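Local coordinates for B-cell lymphoma 3 protein (Homo sapiens, PDB 1K1A) that inhibits nuclear translocation of the NF-kappa-B p50 subunit in the cytoplasm and acts as a transcriptional activator of NF-kappa-B target genes in the nucleus, at residues A[118-123]-A[133-138]; A[48-53]-A[63-68]. All coordinates share one frame; numbering follows the deposited sequence.

Interaction 1: residues A[118-123]-A[133-138]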
ATOM      1  N   THR A 118       2.695   1.880  -4.719  1.00 12.66           N
ATOM      2  CA  THR A 118       1.843   2.743  -3.915  1.00 11.96           C
ATOM      3  C   THR A 118       1.636   2.074  -2.572  1.00 11.28           C
ATOM      4  O   THR A 118       1.987   0.911  -2.395  1.00 10.26           O
ATOM      5  CB  THR A 118       0.461   2.915  -4.557  1.00 12.12           C
ATOM      6  OG1 THR A 118      -0.218   1.645  -4.564  1.00 12.08           O
ATOM      7  CG2 THR A 118       0.580   3.285  -6.025  1.00 11.57           C
ATOM      8  N   ALA A 119       1.054   2.818  -1.635  1.00 10.26           N
ATOM      9  CA  ALA A 119       0.686   2.274  -0.338  1.00  9.96           C
ATOM     10  C   ALA A 119      -0.260   1.079  -0.494  1.00  9.65           C
ATOM     11  O   ALA A 119      -0.152   0.097   0.240  1.00  9.95           O
ATOM     12  CB  ALA A 119       0.050   3.345   0.514  1.00  9.66           C
ATOM     13  N   LEU A 120      -1.176   1.164  -1.457  1.00  9.46           N
ATOM     14  CA  LEU A 120      -2.111   0.067  -1.720  1.00 10.14           C
ATOM     15  C   LEU A 120      -1.400  -1.235  -2.120  1.00 10.28           C
ATOM     16  O   LEU A 120      -1.766  -2.322  -1.653  1.00 10.93           O
ATOM     17  CB  LEU A 120      -3.156   0.469  -2.773  1.00  9.64           C
ATOM     18  CG  LEU A 120      -4.199  -0.595  -3.100  1.00 10.52           C
ATOM     19  CD1 LEU A 120      -4.909  -1.020  -1.816  1.00 10.52           C
ATOM     20  CD2 LEU A 120      -5.202  -0.074  -4.117  1.00  9.75           C
ATOM     21  N   HIS A 121      -0.393  -1.132  -2.985  1.00 11.04           N
ATOM     22  CA  HIS A 121       0.401  -2.305  -3.368  1.00 11.69           C
ATOM     23  C   HIS A 121       1.025  -2.943  -2.131  1.00 11.69           C
ATOM     24  O   HIS A 121       0.953  -4.149  -1.942  1.00 12.14           O
ATOM     25  CB  HIS A 121       1.523  -1.937  -4.350  1.00 12.18           C
ATOM     26  CG  HIS A 121       1.044  -1.571  -5.722  1.00 13.52           C
ATOM     27  ND1 HIS A 121       0.523  -2.494  -6.605  1.00 16.15           N
ATOM     28  CD2 HIS A 121       1.048  -0.387  -6.380  1.00 14.04           C
ATOM     29  CE1 HIS A 121       0.209  -1.890  -7.737  1.00 14.56           C
ATOM     30  NE2 HIS A 121       0.508  -0.610  -7.623  1.00 15.98           N
ATOM     31  N   VAL A 122       1.665  -2.121  -1.303  1.00 11.52           N
ATOM     32  CA  VAL A 122       2.276  -2.593  -0.065  1.00 11.34           C
ATOM     33  C   VAL A 122       1.249  -3.278   0.842  1.00 11.12           C
ATOM     34  O   VAL A 122       1.487  -4.379   1.341  1.00 11.03           O
ATOM     35  CB  VAL A 122       2.942  -1.438   0.710  1.00 11.39           C
ATOM     36  CG1 VAL A 122       3.437  -1.922   2.064  1.00 10.85           C
ATOM     37  CG2 VAL A 122       4.103  -0.855  -0.097  1.00 12.16           C
ATOM     38  N   ALA A 123       0.101  -2.639   1.034  1.00 11.24           N
ATOM     39  CA  ALA A 123      -0.935  -3.201   1.890  1.00 11.82           C
ATOM     40  C   ALA A 123      -1.425  -4.569   1.390  1.00 12.76           C
ATOM     41  O   ALA A 123      -1.598  -5.508   2.176  1.00 12.54           O
ATOM     42  CB  ALA A 123      -2.112  -2.226   2.028  1.00 11.48           C
ATOM     43  N   GLN A 133      -8.728  -1.921   3.101  1.00 14.75           N
ATOM     44  CA  GLN A 133     -10.056  -1.330   3.145  1.00 15.55           C
ATOM     45  C   GLN A 133     -10.015   0.171   3.380  1.00 14.90           C
ATOM     46  O   GLN A 133     -10.661   0.930   2.672  1.00 15.26           O
ATOM     47  CB  GLN A 133     -10.934  -1.992   4.216  1.00 15.93           C
ATOM     48  CG  GLN A 133     -12.394  -1.550   4.126  0.60 17.71           C
ATOM     49  CD  GLN A 133     -13.305  -2.283   5.090  0.60 18.85           C
ATOM     50  OE1 GLN A 133     -13.348  -3.515   5.100  0.60 20.54           O
ATOM     51  NE2 GLN A 133     -14.049  -1.529   5.891  0.60 19.18           N
ATOM     52  N   LEU A 134      -9.249   0.598   4.370  1.00 14.41           N
ATOM     53  CA  LEU A 134      -9.199   2.016   4.703  1.00 14.00           C
ATOM     54  C   LEU A 134      -8.617   2.842   3.550  1.00 13.68           C
ATOM     55  O   LEU A 134      -9.158   3.882   3.205  1.00 14.19           O
ATOM     56  CB  LEU A 134      -8.398   2.234   5.981  1.00 14.10           C
ATOM     57  CG  LEU A 134      -8.241   3.670   6.466  1.00 14.81           C
ATOM     58  CD1 LEU A 134      -9.619   4.302   6.688  1.00 13.39           C
ATOM     59  CD2 LEU A 134      -7.391   3.686   7.739  1.00 15.88           C
ATOM     60  N   LEU A 135      -7.519   2.377   2.952  1.00 12.84           N
ATOM     61  CA  LEU A 135      -6.945   3.075   1.804  1.00 12.56           C
ATOM     62  C   LEU A 135      -8.005   3.278   0.707  1.00 12.86           C
ATOM     63  O   LEU A 135      -8.148   4.363   0.159  1.00 12.30           O
ATOM     64  CB  LEU A 135      -5.757   2.292   1.235  1.00 12.42           C
ATOM     65  CG  LEU A 135      -4.483   2.291   2.090  1.00 12.15           C
ATOM     66  CD1 LEU A 135      -3.496   1.289   1.541  1.00 12.40           C
ATOM     67  CD2 LEU A 135      -3.857   3.690   2.162  1.00 13.20           C
ATOM     68  N   LEU A 136      -8.742   2.218   0.403  1.00 13.17           N
ATOM     69  CA  LEU A 136      -9.759   2.272  -0.642  1.00 14.45           C
ATOM     70  C   LEU A 136     -10.919   3.206  -0.292  1.00 14.89           C
ATOM     71  O   LEU A 136     -11.488   3.859  -1.169  1.00 15.52           O
ATOM     72  CB  LEU A 136     -10.278   0.867  -0.951  1.00 14.24           C
ATOM     73  CG  LEU A 136      -9.237  -0.077  -1.574  1.00 13.94           C
ATOM     74  CD1 LEU A 136      -9.795  -1.477  -1.687  1.00 15.06           C
ATOM     75  CD2 LEU A 136      -8.772   0.440  -2.952  1.00 13.37           C
ATOM     76  N   GLU A 137     -11.262   3.269   0.991  1.00 15.91           N
ATOM     77  CA  GLU A 137     -12.351   4.130   1.448  1.00 16.65           C
ATOM     78  C   GLU A 137     -11.932   5.596   1.391  1.00 16.82           C
ATOM     79  O   GLU A 137     -12.775   6.497   1.311  1.00 17.01           O
ATOM     80  CB  GLU A 137     -12.759   3.765   2.876  1.00 17.04           C
ATOM     81  CG  GLU A 137     -13.551   2.474   2.991  1.00 19.61           C
ATOM     82  CD  GLU A 137     -13.808   2.075   4.432  1.00 23.81           C
ATOM     83  OE1 GLU A 137     -13.043   2.506   5.320  1.00 25.96           O
ATOM     84  OE2 GLU A 137     -14.770   1.317   4.677  1.00 25.56           O
ATOM     85  N   ARG A 138     -10.626   5.842   1.428  1.00 16.88           N
ATOM     86  CA  ARG A 138     -10.139   7.220   1.444  1.00 17.03           C
ATOM     87  C   ARG A 138      -9.608   7.732   0.103  1.00 17.29           C
ATOM     88  O   ARG A 138      -8.951   8.768   0.049  1.00 17.20           O
ATOM     89  CB  ARG A 138      -9.133   7.428   2.565  1.00 17.36           C
ATOM     90  CG  ARG A 138      -9.698   7.124   3.950  1.00 18.80           C
ATOM     91  CD  ARG A 138     -10.914   7.962   4.345  1.00 21.34           C
ATOM     92  NE  ARG A 138     -11.366   7.632   5.697  1.00 22.38           N
ATOM     93  CZ  ARG A 138     -10.972   8.262   6.798  1.00 23.58           C
ATOM     94  NH1 ARG A 138     -10.126   9.282   6.723  1.00 22.11           N
ATOM     95  NH2 ARG A 138     -11.436   7.878   7.984  1.00 24.43           N
TER

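Interaction 2: residues A[48-53]-A[63-68]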
ATOM      1  N   THR A  48      12.386  10.933   9.674  1.00 12.27           N
ATOM      2  CA  THR A  48      11.908  12.056  10.461  1.00 11.74           C
ATOM      3  C   THR A  48      11.253  11.477  11.698  1.00 11.33           C
ATOM      4  O   THR A  48      11.014  10.269  11.772  1.00 11.34           O
ATOM      5  CB  THR A  48      10.859  12.865   9.691  1.00 11.75           C
ATOM      6  OG1 THR A  48       9.709  12.042   9.433  1.00 12.05           O
ATOM      7  CG2 THR A  48      11.364  13.249   8.294  1.00 12.04           C
ATOM      8  N   PRO A  49      10.978  12.322  12.683  1.00 10.65           N
ATOM      9  CA  PRO A  49      10.213  11.893  13.859  1.00 10.32           C
ATOM     10  C   PRO A  49       8.859  11.258  13.499  1.00 10.25           C
ATOM     11  O   PRO A  49       8.456  10.303  14.166  1.00  9.36           O
ATOM     12  CB  PRO A  49      10.030  13.190  14.641  1.00 10.89           C
ATOM     13  CG  PRO A  49      11.262  13.967  14.317  1.00 10.71           C
ATOM     14  CD  PRO A  49      11.471  13.706  12.815  1.00 10.72           C
ATOM     15  N   LEU A  50       8.195  11.738  12.438  1.00  9.34           N
ATOM     16  CA  LEU A  50       6.913  11.166  12.037  1.00  9.46           C
ATOM     17  C   LEU A  50       7.078   9.729  11.531  1.00  9.67           C
ATOM     18  O   LEU A  50       6.274   8.850  11.866  1.00  9.47           O
ATOM     19  CB  LEU A  50       6.212  12.041  10.980  1.00  9.47           C
ATOM     20  CG  LEU A  50       4.841  11.574  10.455  1.00  9.85           C
ATOM     21  CD1 LEU A  50       3.827  11.410  11.603  1.00 10.96           C
ATOM     22  CD2 LEU A  50       4.322  12.539   9.425  1.00  9.52           C
ATOM     23  N   HIS A  51       8.107   9.495  10.721  1.00  9.81           N
ATOM     24  CA  HIS A  51       8.398   8.149  10.249  1.00 10.69           C
ATOM     25  C   HIS A  51       8.523   7.246  11.466  1.00 10.73           C
ATOM     26  O   HIS A  51       7.999   6.138  11.484  1.00 10.57           O
ATOM     27  CB  HIS A  51       9.730   8.096   9.489  1.00 10.78           C
ATOM     28  CG  HIS A  51       9.727   8.820   8.173  1.00 12.30           C
ATOM     29  ND1 HIS A  51       8.702   8.717   7.255  1.00 16.39           N
ATOM     30  CD2 HIS A  51      10.655   9.628   7.608  1.00 13.01           C
ATOM     31  CE1 HIS A  51       8.990   9.447   6.193  1.00 13.62           C
ATOM     32  NE2 HIS A  51      10.167  10.014   6.383  1.00 15.57           N
ATOM     33  N   LEU A  52       9.259   7.719  12.471  1.00 10.93           N
ATOM     34  CA  LEU A  52       9.499   6.936  13.680  1.00 11.11           C
ATOM     35  C   LEU A  52       8.228   6.672  14.483  1.00 11.15           C
ATOM     36  O   LEU A  52       8.069   5.603  15.085  1.00 11.05           O
ATOM     37  CB  LEU A  52      10.566   7.602  14.550  1.00 11.71           C
ATOM     38  CG  LEU A  52      11.987   7.417  14.012  1.00 12.43           C
ATOM     39  CD1 LEU A  52      13.021   8.127  14.905  1.00 14.28           C
ATOM     40  CD2 LEU A  52      12.303   5.937  13.877  1.00 14.70           C
ATOM     41  N   ALA A  53       7.322   7.640  14.487  1.00 10.87           N
ATOM     42  CA  ALA A  53       6.055   7.483  15.189  1.00 11.54           C
ATOM     43  C   ALA A  53       5.232   6.362  14.570  1.00 12.29           C
ATOM     44  O   ALA A  53       4.565   5.619  15.283  1.00 12.47           O
ATOM     45  CB  ALA A  53       5.278   8.777  15.184  1.00 11.41           C
ATOM     46  N   ARG A  63      -0.674  11.869  15.318  1.00 13.74           N
ATOM     47  CA  ARG A  63      -1.660  12.951  15.310  1.00 13.82           C
ATOM     48  C   ARG A  63      -1.070  14.300  15.734  1.00 13.58           C
ATOM     49  O   ARG A  63      -1.333  15.330  15.109  1.00 13.39           O
ATOM     50  CB  ARG A  63      -2.831  12.610  16.246  1.00 14.51           C
ATOM     51  CG  ARG A  63      -3.786  11.524  15.728  1.00 16.84           C
ATOM     52  CD  ARG A  63      -5.075  11.370  16.554  1.00 20.98           C
ATOM     53  NE  ARG A  63      -5.841  10.182  16.154  1.00 25.13           N
ATOM     54  CZ  ARG A  63      -6.797  10.185  15.230  1.00 26.84           C
ATOM     55  NH1 ARG A  63      -7.109  11.312  14.608  1.00 27.88           N
ATOM     56  NH2 ARG A  63      -7.438   9.061  14.920  1.00 28.14           N
ATOM     57  N   LEU A  64      -0.308  14.292  16.821  1.00 12.74           N
ATOM     58  CA  LEU A  64       0.324  15.509  17.333  1.00 12.90           C
ATOM     59  C   LEU A  64       1.266  16.104  16.293  1.00 12.33           C
ATOM     60  O   LEU A  64       1.205  17.298  15.996  1.00 12.11           O
ATOM     61  CB  LEU A  64       1.099  15.218  18.625  0.50 12.91           C
ATOM     62  CG  LEU A  64       1.855  16.380  19.291  0.50 13.45           C
ATOM     63  CD1 LEU A  64       2.362  15.971  20.667  0.50 13.18           C
ATOM     64  CD2 LEU A  64       3.011  16.871  18.425  0.50 14.52           C
ATOM     65  N   LEU A  65       2.131  15.262  15.742  1.00 11.62           N
ATOM     66  CA  LEU A  65       3.129  15.711  14.782  1.00 11.97           C
ATOM     67  C   LEU A  65       2.506  16.246  13.499  1.00 12.24           C
ATOM     68  O   LEU A  65       2.903  17.296  13.005  1.00 12.13           O
ATOM     69  CB  LEU A  65       4.130  14.587  14.457  1.00 11.60           C
ATOM     70  CG  LEU A  65       5.120  14.204  15.570  1.00 12.03           C
ATOM     71  CD1 LEU A  65       5.971  13.025  15.126  1.00 12.00           C
ATOM     72  CD2 LEU A  65       6.004  15.380  15.950  1.00 12.89           C
ATOM     73  N   VAL A  66       1.531  15.522  12.962  1.00 12.38           N
ATOM     74  CA  VAL A  66       0.884  15.958  11.723  1.00 13.36           C
ATOM     75  C   VAL A  66       0.124  17.271  11.925  1.00 14.17           C
ATOM     76  O   VAL A  66       0.258  18.205  11.132  1.00 14.76           O
ATOM     77  CB  VAL A  66      -0.025  14.873  11.157  1.00 13.23           C
ATOM     78  CG1 VAL A  66      -0.770  15.394   9.910  1.00 12.92           C
ATOM     79  CG2 VAL A  66       0.826  13.642  10.797  1.00 12.94           C
ATOM     80  N   THR A  67      -0.626  17.367  13.021  1.00 15.02           N
ATOM     81  CA  THR A  67      -1.372  18.582  13.301  1.00 15.94           C
ATOM     82  C   THR A  67      -0.422  19.776  13.519  1.00 16.38           C
ATOM     83  O   THR A  67      -0.768  20.925  13.217  1.00 16.54           O
ATOM     84  CB  THR A  67      -2.343  18.380  14.498  1.00 15.80           C
ATOM     85  OG1 THR A  67      -1.617  17.921  15.639  1.00 19.72           O
ATOM     86  CG2 THR A  67      -3.300  17.230  14.227  1.00 15.11           C
ATOM     87  N   ALA A  68       0.785  19.502  14.005  1.00 16.72           N
ATOM     88  CA  ALA A  68       1.777  20.560  14.225  1.00 17.53           C
ATOM     89  C   ALA A  68       2.525  21.004  12.955  1.00 17.70           C
ATOM     90  O   ALA A  68       3.304  21.958  12.994  1.00 18.25           O
ATOM     91  CB  ALA A  68       2.773  20.156  15.320  1.00 17.20           C
TER

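Interaction 1: residues A[118-123]-A[133-138]
Leu135 reaches across from helix 129-137 into a notch formed by Ala119, Leu120 and Ala123 on helix 119-126. Its CB points toward the facing helix, and CB and CG serve as the stem that carries the two methyls over. CG stands anti to its own carbonyl carbon (chi1 -72°), and the nearly extended second torsion sends CD1 on into the notch. There CD1 meets the backbone first, Leu120 CA at 3.7 Å, and is flanked by the methyls Ala123 CB at 3.8 Å and Ala119 CB at 4.2 Å. The other branch, CD2, lies beside it, 4.3 Å from Ala119 CB. Small alanines on both sides of the notch let the leucine tip come right up to the main chain.

Beside this, Leu120 CD2 touches Leu136 CD2 at 3.8 Å, the two side chains crossing at about a right angle. No hydrogen bond joins the two segments; the side chains that meet are all apolar. Thr118, the N-cap, accepts from His121 N at OG1 (3.2 Å, nearly straight), fixing the start of the helix.

This is the helix pair of ankyrin repeat 4; segments 119-123 and 133-137 run nearly antiparallel, their axes crossing at -157°. On the side of the preceding repeat, Cys87 of helix 82-88 and Leu95 of helix 92-101 both pack on Leu135. On that of the following repeat, the His156 ring meets that of His121.

Interaction 2: residues A[48-53]-A[63-68]
Two different first torsions bring Leu50 and Leu65 together. In Leu65, CG is turned anti to the carbonyl carbon (chi1 -71°) and CD1 is thrown forward at the neighbouring helix; in Leu50, CG lies anti to the backbone N (chi1 -180°), which swings its branches aside from the path of that methyl and toward Val66. The tip of Leu65 therefore lands on main chain: its CD1 is 3.7 Å from Leu50 N and equally near Leu50 CA. Pro49 CB borders the same methyl at 4.1 Å, and Ala53 CB closes in from one turn further along at 4.3 Å.

Val66 makes the second touch. Its CG2, anti to its own carbonyl carbon, nestles against both branches of Leu50, with CD1 at 3.8 Å and CD2 at 3.9 Å, so a beta-branched residue meets the fork of the leucine. All five touching residues are buried, and no hydrogen bond joins the two segments.

Thr48, Pro49, Leu50 and His51 spell the TPLH signature of ankyrin repeats. Thr48 is the N-cap, its OG1 accepting from His51 N (3.3 Å, 168°); the same oxygen sits over one face of the His51 ring, displaced toward the rim. Pro49, which has no N-H to donate, fits the first turn of the helix, where that group would have no helical carbonyl to bond.

The pair is the antiparallel hairpin of ankyrin repeat 2. Helix 12-18 backs helix 49-55, with Leu13 and His14 against Pro49. Helix 59-67 lies between two others: helix 22-34 meets Leu64 through His26 and Val29, and helix 92-101 meets Arg63 and Val66.

Within this ankyrin repeat domain, one part of the full-length protein, interactions 1 and 2 are the same helix-pair packing in different repeats, the first near the middle of the chain and the second with its centre about 19 Å from the centre of the chain. Interaction 2 is buried throughout, whereas in interaction 1 Leu136 is partly exposed. They do not touch, their nearest atoms being about 8 Å apart, and repeat 3 lies between them. Its helix 92-101 links their surroundings: Asp100 makes a salt bridge with Arg138 and is also touched by Arg63. A valine methyl meets both leucine methyls in repeat 2; a single pair of leucine methyls meets in repeat 4.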